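Local atomic coordinates of putative mandelate racemase (Zymomonas mobilis, PDB entry 2OX4), a protein that binds magnesium and probably acts as a lyase of the enolase superfamily, perhaps a dehydratase. Residues 127-132 with 211-216; 164-169 with 239-244; 201-206 with 234-239; 341-346 with 365-370. One frame throughout, in Å; residues are numbered along the deposited sequence.

Interaction 1. Residues 127-132 with 211-216; sequences RVYASQ and DIIVEN. With MG (magnesium ion), chain O.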
# COMPACT_ATOMS: atom_id res chain seq x y z
N ARG C 127 -1.10 -26.24 30.22
CA ARG C 127 -1.89 -25.29 30.99
C ARG C 127 -3.34 -25.26 30.49
O ARG C 127 -3.58 -25.32 29.29
CB ARG C 127 -1.28 -23.90 30.90
CG ARG C 127 -1.95 -22.89 31.80
CD ARG C 127 -1.37 -21.50 31.63
NE ARG C 127 -1.97 -20.58 32.60
CZ ARG C 127 -1.99 -19.26 32.48
NH1 ARG C 127 -1.45 -18.65 31.42
NH2 ARG C 127 -2.57 -18.53 33.42
N VAL C 128 -4.29 -25.17 31.42
CA VAL C 128 -5.71 -25.21 31.09
C VAL C 128 -6.44 -24.02 31.70
O VAL C 128 -6.10 -23.58 32.80
CB VAL C 128 -6.39 -26.53 31.60
CG1 VAL C 128 -7.81 -26.60 31.12
CG2 VAL C 128 -5.62 -27.77 31.12
N TYR C 129 -7.43 -23.49 30.98
CA TYR C 129 -8.37 -22.55 31.58
C TYR C 129 -9.78 -23.10 31.70
O TYR C 129 -10.22 -23.93 30.89
CB TYR C 129 -8.35 -21.17 30.87
CG TYR C 129 -8.96 -21.05 29.48
CD1 TYR C 129 -10.34 -20.90 29.29
CD2 TYR C 129 -8.14 -21.01 28.35
CE1 TYR C 129 -10.89 -20.77 28.01
CE2 TYR C 129 -8.69 -20.86 27.07
CZ TYR C 129 -10.05 -20.72 26.91
OH TYR C 129 -10.56 -20.56 25.64
N ALA C 130 -10.48 -22.67 32.74
CA ALA C 130 -11.87 -23.02 32.95
C ALA C 130 -12.77 -22.11 32.13
O ALA C 130 -12.81 -20.90 32.37
CB ALA C 130 -12.20 -22.88 34.45
N SER C 131 -13.52 -22.71 31.20
CA SER C 131 -14.18 -21.96 30.13
C SER C 131 -15.68 -21.79 30.30
O SER C 131 -16.40 -22.77 30.54
CB SER C 131 -13.91 -22.61 28.78
OG SER C 131 -14.38 -21.77 27.74
N GLN C 132 -16.13 -20.54 30.11
CA GLN C 132 -17.55 -20.15 30.03
C GLN C 132 -18.19 -20.16 31.42
O GLN C 132 -19.18 -20.85 31.65
CB GLN C 132 -18.36 -20.98 29.00
CG GLN C 132 -17.69 -21.15 27.60
CD GLN C 132 -17.59 -19.85 26.79
OE1 GLN C 132 -18.03 -18.79 27.22
NE2 GLN C 132 -17.02 -19.96 25.58
N ASP C 211 -5.36 -15.66 35.43
CA ASP C 211 -5.64 -14.89 34.22
C ASP C 211 -7.12 -14.92 33.84
O ASP C 211 -7.82 -15.90 34.09
CB ASP C 211 -4.76 -15.37 33.07
CG ASP C 211 -3.32 -14.94 33.25
OD1 ASP C 211 -3.06 -13.72 33.45
OD2 ASP C 211 -2.45 -15.82 33.21
N ILE C 212 -7.58 -13.82 33.25
CA ILE C 212 -8.97 -13.67 32.86
C ILE C 212 -9.00 -13.41 31.35
O ILE C 212 -8.40 -12.44 30.88
CB ILE C 212 -9.65 -12.48 33.59
CG1 ILE C 212 -9.56 -12.65 35.11
CG2 ILE C 212 -11.09 -12.33 33.12
CD1 ILE C 212 -9.94 -11.38 35.91
N ILE C 213 -9.69 -14.28 30.63
CA ILE C 213 -9.97 -14.11 29.21
C ILE C 213 -11.41 -13.63 29.06
O ILE C 213 -12.32 -14.19 29.68
CB ILE C 213 -9.79 -15.46 28.47
CG1 ILE C 213 -8.34 -15.95 28.63
CG2 ILE C 213 -10.23 -15.34 27.00
CD1 ILE C 213 -8.22 -17.45 28.54
N VAL C 214 -11.62 -12.59 28.26
CA VAL C 214 -12.96 -12.10 28.00
C VAL C 214 -13.46 -12.54 26.62
O VAL C 214 -12.81 -12.29 25.60
CB VAL C 214 -13.03 -10.55 28.18
CG1 VAL C 214 -14.38 -10.00 27.70
CG2 VAL C 214 -12.79 -10.19 29.68
N GLU C 215 -14.62 -13.19 26.60
CA GLU C 215 -15.21 -13.81 25.41
C GLU C 215 -16.43 -12.99 24.97
O GLU C 215 -17.40 -12.87 25.72
CB GLU C 215 -15.61 -15.25 25.79
CG GLU C 215 -16.74 -15.91 25.01
CD GLU C 215 -16.28 -16.49 23.69
OE1 GLU C 215 -16.08 -17.72 23.60
OE2 GLU C 215 -16.14 -15.71 22.72
N ASN C 216 -16.39 -12.41 23.76
CA ASN C 216 -17.56 -11.68 23.23
C ASN C 216 -18.53 -12.49 22.36
O ASN C 216 -19.63 -12.01 22.03
CB ASN C 216 -17.13 -10.40 22.49
CG ASN C 216 -16.72 -9.25 23.43
OD1 ASN C 216 -16.54 -8.11 22.99
ND2 ASN C 216 -16.56 -9.55 24.70
MG MG O . -15.53 -18.87 21.76
O HOH W 1 -16.57 -17.20 20.73
O HOH W 2 -17.64 -19.94 21.72
O HOH W 3 -15.06 -20.60 22.84
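Asp211, at the start of strand 211-215, takes the guanidinium of Arg127 in a salt bridge. NH2 of Arg127 reaches OD2 of Asp211 at 2.7 Å, almost straight along its N-H (173°), and the acceptor lies in the guanidinium plane and uses its anti lone pair. The two flat groups are turned well out of parallel, and NH2 alone makes the bond across this contact. The arginine chain is extended from CG to NE, which lets it span from its own strand to this end; its NE turns to Asp163 instead.

Two residues on, Ile213 sends CD1 over one face of the Tyr129 ring, 3.7 Å from the centroid and 16° off the normal, a CH-pi contact displaced toward the CD2 rim. The phenol OH beyond it is bonded to Gln315 and Lys166.

Strands 126-131 and 211-215 both flank strand 164-167 as neighbouring parallel strands of the (beta/alpha)7beta barrel, the modified TIM barrel of the enolase superfamily, so these side chains meet across the intervening strand, on the barrel's inner side.

Glu215 ends the strand at the magnesium ion. Its OE1 binds the metal at 2.2 Å and also accepts from NE2 of Gln132 at 3.1 Å, through the anti lone pair and with amide and carboxylate planes only 10° apart. A bend at chi2 of Gln132 swings the amide inward to this position, while its OE1 is held by Gln134. The other carboxylate oxygen, OE2, accepts from His217 N and from metal-bound water 1, which should fix the rotation of the carboxylate; Glu241 and Glu267 complete the protein ligands.

Interaction 2. Residues 164-169 with 239-244; sequences AVKVDV and FYEEIN. With MG (magnesium ion), chain O.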
# COMPACT_ATOMS: atom_id res chain seq x y z
N ALA C 164 -6.42 -19.82 35.31
CA ALA C 164 -7.01 -19.00 34.26
C ALA C 164 -8.47 -19.37 34.08
O ALA C 164 -8.86 -20.55 34.23
CB ALA C 164 -6.25 -19.18 32.95
N VAL C 165 -9.28 -18.37 33.75
CA VAL C 165 -10.70 -18.56 33.48
C VAL C 165 -11.11 -17.75 32.25
O VAL C 165 -10.47 -16.74 31.92
CB VAL C 165 -11.58 -18.10 34.68
CG1 VAL C 165 -11.29 -18.95 35.93
CG2 VAL C 165 -11.37 -16.62 34.98
N LYS C 166 -12.19 -18.18 31.59
CA LYS C 166 -12.78 -17.38 30.52
C LYS C 166 -14.26 -17.13 30.76
O LYS C 166 -15.00 -18.02 31.15
CB LYS C 166 -12.59 -18.03 29.16
CG LYS C 166 -13.13 -17.18 27.98
CD LYS C 166 -12.75 -17.80 26.63
CE LYS C 166 -13.78 -18.81 26.14
NZ LYS C 166 -13.24 -19.48 24.90
N VAL C 167 -14.69 -15.90 30.50
CA VAL C 167 -16.07 -15.51 30.77
C VAL C 167 -16.58 -14.56 29.68
O VAL C 167 -15.82 -13.71 29.18
CB VAL C 167 -16.18 -14.89 32.18
CG1 VAL C 167 -15.27 -13.67 32.33
CG2 VAL C 167 -17.63 -14.60 32.54
N ASP C 168 -17.83 -14.77 29.28
CA ASP C 168 -18.58 -13.80 28.48
C ASP C 168 -19.38 -12.92 29.43
O ASP C 168 -20.33 -13.40 30.07
CB ASP C 168 -19.51 -14.53 27.51
CG ASP C 168 -20.27 -13.59 26.56
OD1 ASP C 168 -20.35 -12.36 26.83
OD2 ASP C 168 -20.79 -14.08 25.55
N VAL C 169 -18.99 -11.65 29.52
CA VAL C 169 -19.58 -10.72 30.49
C VAL C 169 -20.65 -9.79 29.90
O VAL C 169 -21.29 -9.03 30.64
CB VAL C 169 -18.51 -9.92 31.28
CG1 VAL C 169 -17.60 -10.86 32.07
CG2 VAL C 169 -17.67 -9.04 30.34
N PHE C 239 -6.49 -12.33 27.08
CA PHE C 239 -6.85 -12.02 25.70
C PHE C 239 -8.35 -11.84 25.55
O PHE C 239 -9.10 -12.10 26.49
CB PHE C 239 -6.21 -12.97 24.66
CG PHE C 239 -6.52 -14.45 24.83
CD1 PHE C 239 -7.76 -14.97 24.45
CD2 PHE C 239 -5.55 -15.33 25.30
CE1 PHE C 239 -8.03 -16.34 24.57
CE2 PHE C 239 -5.82 -16.70 25.43
CZ PHE C 239 -7.07 -17.20 25.06
N TYR C 240 -8.77 -11.40 24.37
CA TYR C 240 -10.10 -10.84 24.14
C TYR C 240 -10.58 -11.52 22.87
O TYR C 240 -10.00 -11.31 21.79
CB TYR C 240 -9.92 -9.33 23.92
CG TYR C 240 -11.16 -8.45 23.89
CD1 TYR C 240 -12.34 -8.80 24.55
CD2 TYR C 240 -11.12 -7.21 23.23
CE1 TYR C 240 -13.47 -7.95 24.52
CE2 TYR C 240 -12.23 -6.37 23.19
CZ TYR C 240 -13.39 -6.74 23.83
OH TYR C 240 -14.47 -5.88 23.79
N GLU C 241 -11.60 -12.36 23.01
CA GLU C 241 -11.93 -13.40 22.01
C GLU C 241 -13.21 -13.07 21.22
O GLU C 241 -14.23 -12.67 21.81
CB GLU C 241 -12.07 -14.78 22.69
CG GLU C 241 -12.76 -15.82 21.81
CD GLU C 241 -12.86 -17.20 22.44
OE1 GLU C 241 -12.19 -17.45 23.45
OE2 GLU C 241 -13.62 -18.05 21.89
N GLU C 242 -13.14 -13.28 19.90
CA GLU C 242 -14.29 -13.16 18.99
C GLU C 242 -15.05 -11.85 19.17
O GLU C 242 -16.23 -11.84 19.54
CB GLU C 242 -15.21 -14.37 19.08
CG GLU C 242 -14.70 -15.61 18.33
CD GLU C 242 -15.82 -16.32 17.59
OE1 GLU C 242 -16.71 -16.87 18.26
OE2 GLU C 242 -15.81 -16.34 16.33
N ILE C 243 -14.38 -10.74 18.88
CA ILE C 243 -14.93 -9.43 19.21
C ILE C 243 -15.85 -8.87 18.12
O ILE C 243 -16.50 -7.85 18.30
CB ILE C 243 -13.82 -8.45 19.55
CG1 ILE C 243 -12.99 -8.13 18.29
CG2 ILE C 243 -12.92 -9.03 20.66
CD1 ILE C 243 -12.01 -6.97 18.49
N ASN C 244 -15.90 -9.55 16.97
CA ASN C 244 -16.79 -9.15 15.89
C ASN C 244 -17.11 -10.31 14.93
O ASN C 244 -16.90 -11.48 15.27
CB ASN C 244 -16.21 -7.93 15.14
CG ASN C 244 -15.00 -8.30 14.28
OD1 ASN C 244 -14.35 -9.32 14.50
ND2 ASN C 244 -14.72 -7.47 13.28
MG MG O . -15.53 -18.87 21.76
O HOH W 3 -15.06 -20.60 22.84
O HOH W 1 -16.57 -17.20 20.73
O HOH W 2 -17.64 -19.94 21.72
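Lys166 and Glu241 meet through a salt bridge, with NZ of Lys166 donating to OE1 of Glu241 at 2.7 Å. The nitrogen comes to the syn side of the carboxylate, 22° out of its plane, and the two side chains cross at about a right angle. The lysine chain leaves its strand stretched out as far as CD, and the bend at chi3 (89°) then turns CE and NZ toward Glu241; CD, already beside it, lies 3.2 Å from OE1 of Glu241. Glu241, by contrast, runs extended beyond CG and carries its carboxylate to the magnesium ion.

Metal coordination uses the second oxygen: OE2 of Glu241 binds the magnesium ion at 2.1 Å, so the carboxylate divides its oxygens between metal and lysine. Strands 164-167 and 237-241 lie on either side of strand 211-215 in the parallel part of the barrel sheet, and the metal sits at their C-terminal ends, as is general in the enolase superfamily, with Glu215 and Glu267 supplying the remaining protein ligands.

Water-mediated bonds extend the network. NZ of Lys166 donates to metal-bound water 3 at 3.0 Å, and metal-bound water 1 donates to OE1 of Glu242, the residue after the ligand, whose carboxylate also pairs with Arg268.

Beyond the two segments, NZ of Lys166 has a second salt bridge, to Glu342 on strand 341-344.

Interaction 3. Residues 201-206 with 234-239; sequences AIRNAV and EFNIFF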
# COMPACT_ATOMS: atom_id res chain seq x y z
N ALA C 201 -15.37 -7.80 39.62
CA ALA C 201 -15.74 -8.79 40.64
C ALA C 201 -14.83 -10.02 40.60
O ALA C 201 -14.33 -10.47 41.64
CB ALA C 201 -17.19 -9.21 40.48
N ILE C 202 -14.63 -10.56 39.40
CA ILE C 202 -13.77 -11.72 39.21
C ILE C 202 -12.33 -11.39 39.59
O ILE C 202 -11.72 -12.15 40.35
CB ILE C 202 -13.85 -12.27 37.77
CG1 ILE C 202 -15.23 -12.88 37.50
CG2 ILE C 202 -12.78 -13.32 37.55
CD1 ILE C 202 -15.58 -13.00 35.99
N ARG C 203 -11.79 -10.27 39.09
CA ARG C 203 -10.40 -9.89 39.36
C ARG C 203 -10.13 -9.66 40.85
O ARG C 203 -9.10 -10.09 41.39
CB ARG C 203 -10.00 -8.65 38.55
CG ARG C 203 -8.62 -8.05 38.89
CD ARG C 203 -7.46 -9.02 38.61
NE ARG C 203 -7.19 -9.20 37.18
CZ ARG C 203 -6.75 -10.33 36.62
NH1 ARG C 203 -6.53 -11.41 37.37
NH2 ARG C 203 -6.55 -10.39 35.31
N ASN C 204 -11.05 -8.96 41.50
CA ASN C 204 -11.01 -8.81 42.96
C ASN C 204 -11.00 -10.14 43.72
O ASN C 204 -10.29 -10.29 44.72
CB ASN C 204 -12.18 -7.94 43.44
CG ASN C 204 -11.98 -6.46 43.14
OD1 ASN C 204 -10.87 -6.01 42.85
ND2 ASN C 204 -13.06 -5.69 43.23
N ALA C 205 -11.80 -11.09 43.25
CA ALA C 205 -11.91 -12.41 43.89
C ALA C 205 -10.67 -13.29 43.68
O ALA C 205 -10.18 -13.90 44.63
CB ALA C 205 -13.17 -13.13 43.44
N VAL C 206 -10.17 -13.35 42.45
CA VAL C 206 -9.10 -14.29 42.11
C VAL C 206 -7.67 -13.74 42.27
O VAL C 206 -6.71 -14.51 42.30
CB VAL C 206 -9.28 -14.93 40.69
CG1 VAL C 206 -10.63 -15.59 40.56
CG2 VAL C 206 -9.06 -13.88 39.58
N GLU C 234 -7.73 -1.87 32.18
CA GLU C 234 -7.11 -1.75 33.51
C GLU C 234 -7.05 -3.06 34.33
O GLU C 234 -6.27 -3.18 35.26
CB GLU C 234 -7.82 -0.66 34.32
CG GLU C 234 -9.24 -1.03 34.72
CD GLU C 234 -10.05 0.18 35.14
OE1 GLU C 234 -10.65 0.83 34.26
OE2 GLU C 234 -10.07 0.48 36.36
N PHE C 235 -7.87 -4.04 33.95
CA PHE C 235 -7.97 -5.28 34.72
C PHE C 235 -7.04 -6.39 34.25
O PHE C 235 -7.18 -7.53 34.70
CB PHE C 235 -9.41 -5.78 34.75
CG PHE C 235 -10.37 -4.81 35.38
CD1 PHE C 235 -11.32 -4.15 34.61
CD2 PHE C 235 -10.31 -4.54 36.75
CE1 PHE C 235 -12.21 -3.24 35.19
CE2 PHE C 235 -11.19 -3.63 37.34
CZ PHE C 235 -12.15 -2.98 36.56
N ASN C 236 -6.10 -6.06 33.36
CA ASN C 236 -5.12 -7.03 32.83
C ASN C 236 -5.79 -8.26 32.19
O ASN C 236 -5.73 -9.38 32.71
CB ASN C 236 -4.10 -7.44 33.91
CG ASN C 236 -3.00 -8.36 33.37
OD1 ASN C 236 -2.61 -9.33 34.03
ND2 ASN C 236 -2.50 -8.06 32.17
N ILE C 237 -6.44 -8.03 31.06
CA ILE C 237 -7.16 -9.09 30.35
C ILE C 237 -6.15 -9.89 29.54
O ILE C 237 -5.35 -9.32 28.80
CB ILE C 237 -8.27 -8.47 29.45
CG1 ILE C 237 -9.22 -7.61 30.28
CG2 ILE C 237 -9.02 -9.55 28.65
CD1 ILE C 237 -9.85 -8.35 31.46
N PHE C 238 -6.18 -11.21 29.68
CA PHE C 238 -5.16 -12.09 29.10
C PHE C 238 -5.29 -12.06 27.57
O PHE C 238 -4.32 -11.79 26.86
CB PHE C 238 -5.39 -13.52 29.62
CG PHE C 238 -4.22 -14.43 29.41
CD1 PHE C 238 -2.98 -14.15 29.97
CD2 PHE C 238 -4.37 -15.59 28.66
CE1 PHE C 238 -1.90 -15.00 29.78
CE2 PHE C 238 -3.29 -16.45 28.45
CZ PHE C 238 -2.06 -16.16 29.01
N PHE C 239 -6.49 -12.33 27.08
CA PHE C 239 -6.85 -12.02 25.70
C PHE C 239 -8.35 -11.84 25.55
O PHE C 239 -9.10 -12.10 26.49
CB PHE C 239 -6.21 -12.97 24.66
CG PHE C 239 -6.52 -14.45 24.83
CD1 PHE C 239 -7.76 -14.97 24.45
CD2 PHE C 239 -5.55 -15.33 25.30
CE1 PHE C 239 -8.03 -16.34 24.57
CE2 PHE C 239 -5.82 -16.70 25.43
CZ PHE C 239 -7.07 -17.20 25.06
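Arg203, on the last turns of helix 189-206, turns NE and NH2 together to the carbonyl oxygen of Phe235. NE of Arg203 donates to O of Phe235 at 3.0 Å (N-H...O angle 150°), and NH2 of Arg203 reaches the same O of Phe235 at an equal 3.0 Å. The oxygen lies at the edge of the guanidinium, in its plane. Seen from the carbonyl, the two donors differ: NH2 is in the carbonyl plane, whereas NE is tilted 30° from it. A weak third bond runs from NH2 of Arg203 to O of Asn236, 2.9 Å away but bent to 120°.

The side chain reaches these oxygens by folding: successive bends at chi2 and chi3 turn the guanidinium across to residues 235-236. Its remaining nitrogen, NH1, donates to the carbonyls of Val210 and Gly207, in the turn that leads out of the helix.

Packing is looser. CG of Arg203 lies 4.4 Å from CD2 of the Phe235 ring, in an oblique approach, and the ring continues along the same helix over Val196, Val199 and Glu200. CB of Asn236 comes near NH2 of Arg203 at 4.1 Å.

Through these bonds the guanidinium ties the end of one barrel helix to the loop entering strand 237-241 and to the turn before strand 211-215, on the outer layer of the barrel and far from the metal. No carboxylate of the two segments pairs with it; the acceptors named are main-chain carbonyls, whose dipoles probably offset part of the charge.

Interaction 4. Residues 341-346 with 365-370; sequences HEHHQK and GRYKVP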
# COMPACT_ATOMS: atom_id res chain seq x y z
N HIS C 341 -4.95 -24.37 27.03
CA HIS C 341 -6.02 -25.29 26.61
C HIS C 341 -7.38 -24.88 27.21
O HIS C 341 -7.48 -24.58 28.40
CB HIS C 341 -5.68 -26.74 26.99
CG HIS C 341 -6.76 -27.71 26.62
ND1 HIS C 341 -6.78 -28.38 25.41
CD2 HIS C 341 -7.87 -28.11 27.29
CE1 HIS C 341 -7.85 -29.15 25.36
NE2 HIS C 341 -8.53 -29.00 26.48
N GLU C 342 -8.41 -24.88 26.37
CA GLU C 342 -9.76 -24.54 26.80
C GLU C 342 -10.45 -25.78 27.35
O GLU C 342 -10.60 -26.78 26.64
CB GLU C 342 -10.57 -24.03 25.61
CG GLU C 342 -12.01 -23.75 25.99
CD GLU C 342 -12.83 -23.16 24.85
OE1 GLU C 342 -12.50 -23.38 23.66
OE2 GLU C 342 -13.83 -22.48 25.17
N HIS C 343 -10.89 -25.70 28.61
CA HIS C 343 -11.68 -26.80 29.15
C HIS C 343 -13.10 -26.33 29.43
O HIS C 343 -13.34 -25.55 30.36
CB HIS C 343 -11.02 -27.42 30.39
CG HIS C 343 -11.71 -28.67 30.86
ND1 HIS C 343 -11.89 -29.77 30.05
CD2 HIS C 343 -12.27 -28.99 32.06
CE1 HIS C 343 -12.53 -30.71 30.72
NE2 HIS C 343 -12.78 -30.26 31.94
N HIS C 344 -14.03 -26.80 28.60
CA HIS C 344 -15.37 -26.23 28.52
C HIS C 344 -16.23 -26.82 29.61
O HIS C 344 -16.12 -28.02 29.94
CB HIS C 344 -16.00 -26.51 27.15
CG HIS C 344 -17.12 -25.57 26.80
ND1 HIS C 344 -18.33 -25.58 27.45
CD2 HIS C 344 -17.20 -24.61 25.85
CE1 HIS C 344 -19.12 -24.66 26.92
NE2 HIS C 344 -18.46 -24.05 25.95
N GLN C 345 -17.08 -25.97 30.18
CA GLN C 345 -18.01 -26.38 31.24
C GLN C 345 -18.97 -27.51 30.84
O GLN C 345 -19.38 -28.31 31.69
CB GLN C 345 -18.76 -25.16 31.82
CG GLN C 345 -19.78 -24.49 30.89
CD GLN C 345 -21.15 -25.17 30.92
OE1 GLN C 345 -21.65 -25.61 29.88
NE2 GLN C 345 -21.75 -25.27 32.10
N LYS C 346 -19.31 -27.59 29.55
CA LYS C 346 -20.23 -28.63 29.07
C LYS C 346 -19.73 -30.05 29.36
O LYS C 346 -20.53 -30.96 29.58
CB LYS C 346 -20.56 -28.43 27.58
CG LYS C 346 -19.55 -29.06 26.63
CD LYS C 346 -19.17 -28.12 25.52
CE LYS C 346 -20.10 -28.25 24.36
NZ LYS C 346 -20.29 -26.94 23.65
N GLY C 365 -5.53 -28.06 37.29
CA GLY C 365 -5.45 -27.10 36.18
C GLY C 365 -4.50 -27.47 35.06
O GLY C 365 -4.17 -26.63 34.21
N ARG C 366 -4.05 -28.73 35.04
CA ARG C 366 -3.10 -29.22 34.02
C ARG C 366 -3.70 -30.41 33.26
O ARG C 366 -4.35 -31.27 33.85
CB ARG C 366 -1.78 -29.68 34.67
CG ARG C 366 -1.11 -28.70 35.62
CD ARG C 366 -0.79 -27.36 34.96
NE ARG C 366 0.33 -27.42 34.01
CZ ARG C 366 0.88 -26.35 33.45
NH1 ARG C 366 1.90 -26.49 32.60
NH2 ARG C 366 0.43 -25.13 33.75
N TYR C 367 -3.47 -30.46 31.95
CA TYR C 367 -3.81 -31.64 31.15
C TYR C 367 -2.58 -32.43 30.71
O TYR C 367 -1.58 -31.85 30.30
CB TYR C 367 -4.58 -31.22 29.89
CG TYR C 367 -6.06 -31.59 29.85
CD1 TYR C 367 -6.99 -30.66 29.42
CD2 TYR C 367 -6.51 -32.87 30.20
CE1 TYR C 367 -8.34 -30.97 29.34
CE2 TYR C 367 -7.87 -33.19 30.14
CZ TYR C 367 -8.77 -32.23 29.71
OH TYR C 367 -10.12 -32.51 29.62
N LYS C 368 -2.67 -33.76 30.74
CA LYS C 368 -1.71 -34.61 30.04
C LYS C 368 -2.36 -35.22 28.79
O LYS C 368 -3.55 -35.52 28.79
CB LYS C 368 -1.20 -35.72 30.97
CG LYS C 368 -0.10 -35.26 31.92
CD LYS C 368 0.23 -36.34 32.94
CE LYS C 368 1.14 -35.80 34.03
NZ LYS C 368 2.49 -35.46 33.52
N VAL C 369 -1.57 -35.40 27.74
CA VAL C 369 -2.09 -36.04 26.52
C VAL C 369 -2.35 -37.53 26.80
O VAL C 369 -1.59 -38.16 27.54
CB VAL C 369 -1.11 -35.86 25.33
CG1 VAL C 369 0.17 -36.68 25.52
CG2 VAL C 369 -1.79 -36.17 24.00
N PRO C 370 -3.45 -38.09 26.24
CA PRO C 370 -3.59 -39.56 26.31
C PRO C 370 -2.38 -40.30 25.71
O PRO C 370 -1.74 -39.81 24.78
CB PRO C 370 -4.85 -39.84 25.49
CG PRO C 370 -5.64 -38.56 25.57
CD PRO C 370 -4.60 -37.47 25.55
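His341 and His343 both set CG anti to the backbone N, and being two apart on one strand they send their rings to the same side, where Tyr367 comes in from strand 366-367. The tyrosine's chi1 of -110° lies away from the staggered values and brings one edge of its ring against both imidazoles.

Both pairs are offset edge-to-face stacks in which Tyr367 supplies the edge. Against the face of His341 the planes stand at 85° with centroids 5.0 Å apart, and CD1 of Tyr367 approaches CD2 of His341 to 3.4 Å. Against His343 the angle is 86° and the centroids are 5.5 Å apart; here the phenol end does the touching, with OH of Tyr367 at 3.2 Å from CE1 of His343.

The aromatic cluster lies outside strand 341-344, beneath helix 322-333; strands 341-344 (parallel) and 366-367 (antiparallel) both pair with strand 126-131. Glu325 of that helix bonds NE2 of His341 and ND1 of His343, Glu332 ND1 of His341, Gln361 NE2 of His343, and Tyr360 O the Tyr367 hydroxyl. Such bonds probably fix the imidazoles in rotation, and Glu325 and Glu332 would probably favour a protonated His341.

Overall arrangement
Interactions 1 and 2 are buried, their centres about 6 Å apart, and share the magnesium ion and its three waters; each spans one intervening barrel strand and relies on polar and charged groups directed inward, with one CH-pi contact in interaction 1. Interaction 4 is also buried but faces outward from strand 341-344, trading metal chemistry for stacked rings; Glu342, on the other side of that strand, joins it to interaction 1 through a probable hydrogen bond with Ser131. Interaction 3 is the surface contact, an arginine on backbone carbonyls; it shares Phe239 and strand 237-241 with interaction 2, and its backbone pairs with strand 211-215 of interaction 1. Interactions 3 and 4 do not touch, their centres lying about 21 Å apart.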